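Local coordinates for two-domain protein containing predicted PHP-like metal-dependent phosphoesterase (Bacteroides vulgatus ATCC 8482, PDB 3E38) that is predicted to be a PHP-like metal-dependent phosphoesterase, binds three zinc ions, and may cleave nucleic acids from the 5' end, at residues T95-F103 and Q143-H154; M133-D141 and L173-W181. All coordinates share one frame; numbering follows the deposited sequence.

Contact 1 and contact 2 meet at one zinc ion. His102 of contact 1 binds it through ND1 and His137 of contact 2 through NE2; Glu93 completes the protein ligands and is shared with a second zinc. Their centres are about 10 Å apart. Strands 102-106 and 132-135 are antiparallel neighbours in the sheet, and His102 O lies 2.8 Å from Asn136 N, a probable hydrogen bond. A second bridge is probable where Gln144 NE2 of contact 1 comes within 2.8 Å of Pro138 O of contact 2. Trp135 of contact 2 also stacks on His154 of contact 1. Both contacts reach the second subunit.

Contact 1. Residues T95-F103 and Q143-H154; sequences TRAMAPGHF and QQPDTTKWWPEH. With ZN (zinc ion), chain H.
Gln143 reaches Arg96 and Met98 in the turn between strands 87-95 and 102-106 of the PHP-like domain; the zinc ligand His102 follows that turn. Its chain is extended beyond CG, which carries the amide to the backbone of the turn. Gln143 NE2 donates to Arg96 O at 3.1 Å, nearly straight at 170° and within the amide plane. On the other branch, OE1 touches the methyl CE of selenomethionine Met98. The amide also stands almost upright to the His102 ring, whose ND1 binds zinc at 2.3 Å. Gln144 acts one step back. Its OE1 accepts from Lys149 N and Trp151 NE1, which arrive from opposite faces of the carboxamide plane. This helps to fix the indole of Trp151, the N-cap residue of helix 152-159. Met98 CG and Ala99 CB lie over one indole face, and Met98 SE makes a Met-aromatic contact, 4.1 Å from the centroid of the five-membered ring. Met98 CG is anti to the backbone N (chi1 174°), and the chain then bends at chi2 and chi3 to bring the selenium between Trp151 and His154. Two consecutive cis peptides, Met98-Ala99 and Ala99-Pro100, shape the turn that meets Glu153 and His154. Glu153 lays its carboxylate against Ala99 CB, with OE1 at 3.5 Å. His154 is gripped at both ring nitrogens. ND1 accepts from Trp151 N, in the ring plane. Met98 SE sits at the ring edge, beside CE1. His154 NE2 donates a hydrogen bond to Pro100 O at 2.8 Å, N-H...O 151°.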
loop_
_atom_site.group_PDB
_atom_site.type_symbol
_atom_site.label_atom_id
_atom_site.label_comp_id
_atom_site.label_asym_id
_atom_site.label_seq_id
_atom_site.Cartn_x
_atom_site.Cartn_y
_atom_site.Cartn_z
ATOM N N THR B 95 -5.170 18.244 33.026
ATOM C CA THR B 95 -4.267 17.152 33.221
ATOM C C THR B 95 -3.876 17.096 34.667
ATOM O O THR B 95 -3.121 17.927 35.162
ATOM C CB THR B 95 -2.965 17.387 32.360
ATOM O OG1 THR B 95 -3.291 17.850 31.028
ATOM C CG2 THR B 95 -2.133 16.134 32.285
ATOM N N ARG B 96 -4.428 16.121 35.355
ATOM C CA ARG B 96 -4.111 15.895 36.754
ATOM C C ARG B 96 -3.860 14.421 37.064
ATOM O O ARG B 96 -4.083 13.551 36.268
ATOM C CB ARG B 96 -5.274 16.379 37.600
ATOM C CG ARG B 96 -5.595 17.837 37.352
ATOM C CD ARG B 96 -4.575 18.761 38.025
ATOM N NE ARG B 96 -4.947 20.158 37.815
ATOM C CZ ARG B 96 -4.825 21.110 38.734
ATOM N NH1 ARG B 96 -4.385 20.813 39.945
ATOM N NH2 ARG B 96 -5.219 22.346 38.461
ATOM N N ALA B 97 -3.365 14.189 38.256
ATOM C CA ALA B 97 -3.146 12.842 38.796
ATOM C C ALA B 97 -4.477 12.126 38.912
ATOM O O ALA B 97 -5.528 12.764 39.006
ATOM C CB ALA B 97 -2.457 12.912 40.194
HETATM N N MSE B 98 -4.423 10.795 38.898
HETATM C CA MSE B 98 -5.622 9.973 39.127
HETATM C C MSE B 98 -5.787 9.827 40.630
HETATM O O MSE B 98 -4.818 9.465 41.278
HETATM C CB MSE B 98 -5.456 8.573 38.540
HETATM C CG MSE B 98 -6.600 7.615 38.854
HETATM SE SE MSE B 98 -8.254 8.098 37.877
HETATM C CE MSE B 98 -7.460 8.315 36.078
ATOM N N ALA B 99 -6.955 10.102 41.225
ATOM C CA ALA B 99 -8.149 10.615 40.546
ATOM C C ALA B 99 -8.075 12.142 40.606
ATOM O O ALA B 99 -7.332 12.691 41.430
ATOM C CB ALA B 99 -9.427 10.078 41.215
ATOM N N PRO B 100 -8.847 12.857 39.770
ATOM C CA PRO B 100 -9.823 12.410 38.793
ATOM C C PRO B 100 -9.168 12.054 37.455
ATOM O O PRO B 100 -9.792 11.511 36.542
ATOM C CB PRO B 100 -10.662 13.670 38.606
ATOM C CG PRO B 100 -9.623 14.780 38.648
ATOM C CD PRO B 100 -8.503 14.277 39.545
ATOM N N GLY B 101 -7.891 12.352 37.369
ATOM C CA GLY B 101 -7.157 12.030 36.168
ATOM C C GLY B 101 -7.182 13.155 35.180
ATOM O O GLY B 101 -6.990 14.303 35.544
ATOM N N HIS B 102 -7.389 12.818 33.916
ATOM C CA HIS B 102 -7.414 13.817 32.822
ATOM C C HIS B 102 -8.780 13.951 32.213
ATOM O O HIS B 102 -9.416 12.953 31.873
ATOM C CB HIS B 102 -6.501 13.397 31.669
ATOM C CG HIS B 102 -5.069 13.197 32.037
ATOM N ND1 HIS B 102 -4.065 13.201 31.098
ATOM C CD2 HIS B 102 -4.467 12.991 33.230
ATOM C CE1 HIS B 102 -2.903 12.997 31.698
ATOM N NE2 HIS B 102 -3.117 12.883 32.992
ATOM N N PHE B 103 -9.225 15.193 32.066
ATOM C CA PHE B 103 -10.492 15.545 31.393
ATOM C C PHE B 103 -10.265 16.604 30.324
ATOM O O PHE B 103 -9.436 17.455 30.461
ATOM C CB PHE B 103 -11.509 16.161 32.335
ATOM C CG PHE B 103 -12.193 15.180 33.295
ATOM C CD1 PHE B 103 -11.472 14.435 34.189
ATOM C CD2 PHE B 103 -13.587 15.062 33.301
ATOM C CE1 PHE B 103 -12.102 13.541 35.042
ATOM C CE2 PHE B 103 -14.220 14.174 34.130
ATOM C CZ PHE B 103 -13.476 13.410 35.011
ATOM N N GLN B 143 -2.081 5.400 34.758
ATOM C CA GLN B 143 -2.778 5.935 35.921
ATOM C C GLN B 143 -3.669 4.883 36.597
ATOM O O GLN B 143 -4.013 5.014 37.769
ATOM C CB GLN B 143 -3.554 7.198 35.535
ATOM C CG GLN B 143 -2.651 8.414 35.321
ATOM C CD GLN B 143 -3.417 9.728 35.329
ATOM O OE1 GLN B 143 -4.568 9.790 34.919
ATOM N NE2 GLN B 143 -2.780 10.777 35.802
ATOM N N GLN B 144 -4.050 3.867 35.829
ATOM C CA GLN B 144 -4.818 2.721 36.350
ATOM C C GLN B 144 -4.223 1.451 35.745
ATOM O O GLN B 144 -4.757 0.883 34.789
ATOM C CB GLN B 144 -6.318 2.831 36.058
ATOM C CG GLN B 144 -6.986 4.097 36.631
ATOM C CD GLN B 144 -8.484 3.974 36.851
ATOM O OE1 GLN B 144 -8.931 3.472 37.891
ATOM N NE2 GLN B 144 -9.270 4.468 35.891
ATOM N N PRO B 145 -3.097 0.997 36.304
ATOM C CA PRO B 145 -2.408 -0.109 35.660
ATOM C C PRO B 145 -3.019 -1.483 35.786
ATOM O O PRO B 145 -2.617 -2.365 35.050
ATOM C CB PRO B 145 -1.038 -0.124 36.359
ATOM C CG PRO B 145 -1.197 0.611 37.596
ATOM C CD PRO B 145 -2.350 1.528 37.454
ATOM N N ASP B 146 -3.965 -1.710 36.684
ATOM C CA ASP B 146 -4.445 -3.088 36.829
ATOM C C ASP B 146 -5.906 -3.205 36.479
ATOM O O ASP B 146 -6.336 -4.171 35.901
ATOM C CB ASP B 146 -4.176 -3.596 38.235
ATOM C CG ASP B 146 -2.693 -3.658 38.548
ATOM O OD1 ASP B 146 -1.895 -3.957 37.636
ATOM O OD2 ASP B 146 -2.310 -3.418 39.713
ATOM N N THR B 147 -6.636 -2.161 36.788
ATOM C CA THR B 147 -8.065 -2.139 36.576
ATOM C C THR B 147 -8.560 -0.721 36.354
ATOM O O THR B 147 -8.108 0.195 37.027
ATOM C CB THR B 147 -8.786 -2.689 37.820
ATOM O OG1 THR B 147 -8.590 -4.106 37.920
ATOM C CG2 THR B 147 -10.251 -2.412 37.727
ATOM N N THR B 148 -9.496 -0.574 35.419
ATOM C CA THR B 148 -10.123 0.728 35.082
ATOM C C THR B 148 -11.293 0.992 36.001
ATOM O O THR B 148 -12.409 0.545 35.761
ATOM C CB THR B 148 -10.641 0.772 33.635
ATOM O OG1 THR B 148 -9.618 0.310 32.765
ATOM C CG2 THR B 148 -11.071 2.186 33.218
ATOM N N LYS B 149 -11.025 1.725 37.067
ATOM C CA LYS B 149 -12.058 2.031 38.054
ATOM C C LYS B 149 -12.645 3.419 37.970
ATOM O O LYS B 149 -12.114 4.358 37.308
ATOM C CB LYS B 149 -11.499 1.866 39.465
ATOM C CG LYS B 149 -10.938 0.500 39.699
ATOM C CD LYS B 149 -10.218 0.378 41.019
ATOM C CE LYS B 149 -9.746 -1.071 41.201
ATOM N NZ LYS B 149 -8.971 -1.285 42.456
ATOM N N TRP B 150 -13.757 3.484 38.694
ATOM C CA TRP B 150 -14.574 4.687 38.908
ATOM C C TRP B 150 -14.334 5.112 40.342
ATOM O O TRP B 150 -14.601 4.386 41.277
ATOM C CB TRP B 150 -16.064 4.423 38.667
ATOM C CG TRP B 150 -16.943 5.646 38.810
ATOM C CD1 TRP B 150 -17.401 6.180 39.979
ATOM C CD2 TRP B 150 -17.509 6.448 37.762
ATOM N NE1 TRP B 150 -18.187 7.281 39.730
ATOM C CE2 TRP B 150 -18.278 7.467 38.378
ATOM C CE3 TRP B 150 -17.436 6.413 36.373
ATOM C CZ2 TRP B 150 -18.967 8.453 37.642
ATOM C CZ3 TRP B 150 -18.120 7.417 35.628
ATOM C CH2 TRP B 150 -18.878 8.403 36.268
ATOM N N TRP B 151 -13.795 6.301 40.508
ATOM C CA TRP B 151 -13.462 6.787 41.849
ATOM C C TRP B 151 -14.531 7.685 42.432
ATOM O O TRP B 151 -15.463 8.091 41.754
ATOM C CB TRP B 151 -12.130 7.526 41.817
ATOM C CG TRP B 151 -11.029 6.671 41.328
ATOM C CD1 TRP B 151 -11.000 5.952 40.160
ATOM C CD2 TRP B 151 -9.753 6.505 41.927
ATOM N NE1 TRP B 151 -9.793 5.330 40.021
ATOM C CE2 TRP B 151 -9.005 5.655 41.088
ATOM C CE3 TRP B 151 -9.155 7.013 43.072
ATOM C CZ2 TRP B 151 -7.721 5.273 41.385
ATOM C CZ3 TRP B 151 -7.869 6.613 43.374
ATOM C CH2 TRP B 151 -7.168 5.758 42.534
ATOM N N PRO B 152 -14.395 8.002 43.710
ATOM C CA PRO B 152 -15.446 8.835 44.321
ATOM C C PRO B 152 -15.440 10.263 43.760
ATOM O O PRO B 152 -16.427 10.981 43.847
ATOM C CB PRO B 152 -15.134 8.767 45.841
ATOM C CG PRO B 152 -14.101 7.652 46.006
ATOM C CD PRO B 152 -13.391 7.519 44.675
ATOM N N GLU B 153 -14.340 10.622 43.119
ATOM C CA GLU B 153 -14.183 11.955 42.513
ATOM C C GLU B 153 -14.895 12.041 41.192
ATOM O O GLU B 153 -15.314 13.102 40.759
ATOM C CB GLU B 153 -12.724 12.299 42.224
ATOM C CG GLU B 153 -11.889 12.568 43.443
ATOM C CD GLU B 153 -11.248 11.328 44.023
ATOM O OE1 GLU B 153 -11.737 10.199 43.812
ATOM O OE2 GLU B 153 -10.228 11.504 44.698
ATOM N N HIS B 154 -14.964 10.915 40.515
ATOM C CA HIS B 154 -15.644 10.894 39.242
ATOM C C HIS B 154 -17.133 11.016 39.579
ATOM O O HIS B 154 -17.915 11.637 38.884
ATOM C CB HIS B 154 -15.253 9.650 38.412
ATOM C CG HIS B 154 -13.767 9.515 38.219
ATOM N ND1 HIS B 154 -13.029 8.500 38.795
ATOM C CD2 HIS B 154 -12.875 10.308 37.560
ATOM C CE1 HIS B 154 -11.752 8.668 38.495
ATOM N NE2 HIS B 154 -11.629 9.762 37.757
HETATM ZN ZN ZN H . -4.384 12.850 28.857
HETATM O O HOH W 1 -4.817 12.927 27.101
#

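Contact 2. Residues M133-D141 and L173-W181; sequences MFWNHPGWD and LYMPEAIQW. With ZN (zinc ion), chain H.
Gly139 and Met175 bring the backbones closest, their CA atoms 5.9 Å apart, where a type I beta turn from His137 to Trp140 meets the start of helix 176-185. No hydrogen bond crosses this contact, and apolar groups do most of the touching. Selenomethionine Met175 lies against the turn, with SE 3.5 Å from Gly139 N and also near His137 CA and Pro138 CD. Met175 CG lies 4.1 Å from Gly139 CA. Leu173 reaches the end of the turn with one methyl, CD2, 3.6 Å from Trp140 N. Pro138 faces the helix: its CG meets the methyl of Ala178, and its CB meets the edge of the Trp181 indole in the ring plane. That same CB lies over one face of Trp135, so the proline packs beside the pair of tryptophans. Trp135 CG is anti to the backbone N (chi1 -176°), which sends its indole from the strand toward the helix. There Trp135 CZ3 meets Trp181 CZ3 at 3.5 Å. The six-membered rings are nearly parallel, at 12°, but slid apart with centroids 5.3 Å from each other, so they barely overlap. A serine in place of Trp181 would probably open a gap beside Trp135 CZ3 and Pro138 CB, with Trp135 held on one side less. Strand 132-135 thus leads to a turn packed on helix 176-185. At the start of that turn, His137 binds zinc through NE2 at 2.2 Å. This is a metal ligand on the loop that follows strand 132-135, one of the histidines of the three-zinc site of the PHP-like domain.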
loop_
_atom_site.group_PDB
_atom_site.type_symbol
_atom_site.label_atom_id
_atom_site.label_comp_id
_atom_site.label_asym_id
_atom_site.label_seq_id
_atom_site.Cartn_x
_atom_site.Cartn_y
_atom_site.Cartn_z
HETATM N N MSE B 133 -17.744 18.722 28.855
HETATM C CA MSE B 133 -16.636 18.056 29.555
HETATM C C MSE B 133 -16.677 16.560 29.532
HETATM O O MSE B 133 -17.692 15.946 29.848
HETATM C CB MSE B 133 -16.616 18.520 31.025
HETATM C CG MSE B 133 -16.054 19.964 31.161
HETATM SE SE MSE B 133 -16.471 20.821 32.834
HETATM C CE MSE B 133 -18.342 21.254 32.528
ATOM N N PHE B 134 -15.540 15.967 29.194
ATOM C CA PHE B 134 -15.466 14.515 29.234
ATOM C C PHE B 134 -14.186 13.942 29.830
ATOM O O PHE B 134 -13.132 14.522 29.772
ATOM C CB PHE B 134 -15.771 13.913 27.860
ATOM C CG PHE B 134 -14.833 14.348 26.760
ATOM C CD1 PHE B 134 -13.666 13.639 26.502
ATOM C CD2 PHE B 134 -15.143 15.445 25.962
ATOM C CE1 PHE B 134 -12.811 14.022 25.449
ATOM C CE2 PHE B 134 -14.307 15.833 24.908
ATOM C CZ PHE B 134 -13.130 15.116 24.658
ATOM N N TRP B 135 -14.352 12.804 30.487
ATOM C CA TRP B 135 -13.238 12.049 31.058
ATOM C C TRP B 135 -12.396 11.370 29.947
ATOM O O TRP B 135 -12.902 10.599 29.110
ATOM C CB TRP B 135 -13.792 11.056 32.076
ATOM C CG TRP B 135 -12.795 10.278 32.816
ATOM C CD1 TRP B 135 -11.467 10.543 32.948
ATOM C CD2 TRP B 135 -13.069 9.151 33.658
ATOM N NE1 TRP B 135 -10.878 9.617 33.776
ATOM C CE2 TRP B 135 -11.845 8.754 34.232
ATOM C CE3 TRP B 135 -14.225 8.440 33.968
ATOM C CZ2 TRP B 135 -11.742 7.657 35.090
ATOM C CZ3 TRP B 135 -14.137 7.376 34.836
ATOM C CH2 TRP B 135 -12.895 6.985 35.382
ATOM N N ASN B 136 -11.102 11.695 29.950
ATOM C CA ASN B 136 -10.146 11.106 29.013
ATOM C C ASN B 136 -9.506 9.800 29.500
ATOM O O ASN B 136 -9.164 9.638 30.658
ATOM C CB ASN B 136 -9.002 12.080 28.663
ATOM C CG ASN B 136 -9.483 13.397 28.135
ATOM O OD1 ASN B 136 -10.554 13.496 27.548
ATOM N ND2 ASN B 136 -8.691 14.432 28.356
ATOM N N HIS B 137 -9.319 8.891 28.544
ATOM C CA HIS B 137 -8.639 7.623 28.769
ATOM C C HIS B 137 -8.754 7.108 30.195
ATOM O O HIS B 137 -7.776 7.010 30.897
ATOM C CB HIS B 137 -7.155 7.723 28.361
ATOM C CG HIS B 137 -6.459 8.980 28.791
ATOM N ND1 HIS B 137 -6.094 9.229 30.096
ATOM C CD2 HIS B 137 -5.996 10.028 28.063
ATOM C CE1 HIS B 137 -5.471 10.390 30.156
ATOM N NE2 HIS B 137 -5.418 10.902 28.942
ATOM N N PRO B 138 -9.966 6.785 30.621
ATOM C CA PRO B 138 -10.102 6.271 31.974
ATOM C C PRO B 138 -9.179 5.078 32.210
ATOM O O PRO B 138 -8.574 4.927 33.266
ATOM C CB PRO B 138 -11.595 5.865 32.047
ATOM C CG PRO B 138 -12.153 6.002 30.614
ATOM C CD PRO B 138 -11.254 6.963 29.928
ATOM N N GLY B 139 -9.010 4.306 31.152
ATOM C CA GLY B 139 -8.260 3.051 31.184
ATOM C C GLY B 139 -6.755 3.114 31.010
ATOM O O GLY B 139 -6.062 2.116 31.195
ATOM N N TRP B 140 -6.247 4.284 30.670
ATOM C CA TRP B 140 -4.796 4.449 30.459
ATOM C C TRP B 140 -4.094 3.805 31.634
ATOM O O TRP B 140 -4.306 4.200 32.791
ATOM C CB TRP B 140 -4.465 5.913 30.390
ATOM C CG TRP B 140 -3.054 6.280 30.069
ATOM C CD1 TRP B 140 -2.206 5.662 29.182
ATOM C CD2 TRP B 140 -2.379 7.462 30.512
ATOM N NE1 TRP B 140 -1.017 6.363 29.098
ATOM C CE2 TRP B 140 -1.104 7.477 29.894
ATOM C CE3 TRP B 140 -2.725 8.509 31.389
ATOM C CZ2 TRP B 140 -0.175 8.496 30.129
ATOM C CZ3 TRP B 140 -1.803 9.502 31.630
ATOM C CH2 TRP B 140 -0.544 9.503 30.990
ATOM N N ASP B 141 -3.237 2.841 31.329
ATOM C CA ASP B 141 -2.637 1.984 32.381
ATOM C C ASP B 141 -1.611 2.697 33.218
ATOM O O ASP B 141 -1.203 2.206 34.284
ATOM C CB ASP B 141 -2.052 0.655 31.810
ATOM C CG ASP B 141 -0.999 0.857 30.707
ATOM O OD1 ASP B 141 -0.474 1.982 30.517
ATOM O OD2 ASP B 141 -0.723 -0.150 30.005
ATOM N N LEU B 173 -6.291 2.654 22.121
ATOM C CA LEU B 173 -6.823 2.133 23.433
ATOM C C LEU B 173 -8.330 2.108 23.460
ATOM O O LEU B 173 -8.964 3.134 23.343
ATOM C CB LEU B 173 -6.279 2.938 24.639
ATOM C CG LEU B 173 -6.721 2.571 26.091
ATOM C CD1 LEU B 173 -6.462 1.095 26.487
ATOM C CD2 LEU B 173 -6.080 3.500 27.123
ATOM N N TYR B 174 -8.863 0.900 23.589
ATOM C CA TYR B 174 -10.313 0.597 23.737
ATOM C C TYR B 174 -10.599 0.332 25.210
ATOM O O TYR B 174 -9.902 -0.444 25.812
ATOM C CB TYR B 174 -10.684 -0.627 22.881
ATOM C CG TYR B 174 -12.110 -1.142 23.021
ATOM C CD1 TYR B 174 -13.188 -0.379 22.614
ATOM C CD2 TYR B 174 -12.362 -2.423 23.483
ATOM C CE1 TYR B 174 -14.452 -0.865 22.676
ATOM C CE2 TYR B 174 -13.642 -2.913 23.572
ATOM C CZ TYR B 174 -14.682 -2.130 23.158
ATOM O OH TYR B 174 -15.961 -2.602 23.246
HETATM N N MSE B 175 -11.636 0.976 25.757
HETATM C CA MSE B 175 -11.974 0.908 27.190
HETATM C C MSE B 175 -13.431 0.619 27.440
HETATM O O MSE B 175 -14.183 1.514 27.764
HETATM C CB MSE B 175 -11.590 2.237 27.847
HETATM C CG MSE B 175 -10.133 2.527 27.522
HETATM SE SE MSE B 175 -9.431 4.315 27.695
HETATM C CE MSE B 175 -10.255 5.234 26.178
ATOM N N PRO B 176 -13.815 -0.647 27.331
ATOM C CA PRO B 176 -15.215 -1.081 27.468
ATOM C C PRO B 176 -15.852 -0.751 28.769
ATOM O O PRO B 176 -17.075 -0.686 28.855
ATOM C CB PRO B 176 -15.136 -2.626 27.364
ATOM C CG PRO B 176 -13.713 -2.981 27.648
ATOM C CD PRO B 176 -12.933 -1.779 27.019
ATOM N N GLU B 177 -15.038 -0.596 29.790
ATOM C CA GLU B 177 -15.598 -0.333 31.123
ATOM C C GLU B 177 -16.368 0.975 30.999
ATOM O O GLU B 177 -17.373 1.180 31.677
ATOM C CB GLU B 177 -14.522 -0.214 32.215
ATOM C CG GLU B 177 -13.600 -1.430 32.390
ATOM C CD GLU B 177 -12.511 -1.575 31.320
ATOM O OE1 GLU B 177 -12.466 -0.784 30.355
ATOM O OE2 GLU B 177 -11.698 -2.510 31.464
ATOM N N ALA B 178 -15.903 1.826 30.084
ATOM C CA ALA B 178 -16.473 3.169 29.927
ATOM C C ALA B 178 -17.814 3.096 29.258
ATOM O O ALA B 178 -18.693 3.917 29.496
ATOM C CB ALA B 178 -15.523 4.105 29.105
ATOM N N ILE B 179 -17.964 2.095 28.404
ATOM C CA ILE B 179 -19.214 1.914 27.661
ATOM C C ILE B 179 -20.326 1.737 28.690
ATOM O O ILE B 179 -21.341 2.419 28.654
ATOM C CB ILE B 179 -19.158 0.728 26.629
ATOM C CG1 ILE B 179 -18.117 1.015 25.542
ATOM C CG2 ILE B 179 -20.508 0.509 25.974
ATOM C CD1 ILE B 179 -17.723 -0.189 24.736
ATOM N N GLN B 180 -20.081 0.862 29.642
ATOM C CA GLN B 180 -21.095 0.527 30.639
ATOM C C GLN B 180 -21.385 1.730 31.515
ATOM O O GLN B 180 -22.493 1.910 32.026
ATOM C CB GLN B 180 -20.645 -0.674 31.484
ATOM C CG GLN B 180 -21.723 -1.240 32.364
ATOM C CD GLN B 180 -22.938 -1.655 31.558
ATOM O OE1 GLN B 180 -22.822 -2.342 30.543
ATOM N NE2 GLN B 180 -24.116 -1.235 32.008
ATOM N N TRP B 181 -20.370 2.550 31.692
ATOM C CA TRP B 181 -20.491 3.762 32.527
ATOM C C TRP B 181 -21.406 4.743 31.850
ATOM O O TRP B 181 -22.318 5.285 32.456
ATOM C CB TRP B 181 -19.141 4.421 32.803
ATOM C CG TRP B 181 -18.359 3.634 33.778
ATOM C CD1 TRP B 181 -18.875 2.831 34.748
ATOM C CD2 TRP B 181 -16.938 3.640 33.984
ATOM N NE1 TRP B 181 -17.866 2.271 35.494
ATOM C CE2 TRP B 181 -16.672 2.773 35.064
ATOM C CE3 TRP B 181 -15.889 4.303 33.400
ATOM C CZ2 TRP B 181 -15.395 2.531 35.520
ATOM C CZ3 TRP B 181 -14.620 4.071 33.866
ATOM C CH2 TRP B 181 -14.377 3.196 34.898
HETATM ZN ZN ZN H . -4.384 12.850 28.857
HETATM O O HOH W 1 -4.817 12.927 27.101
#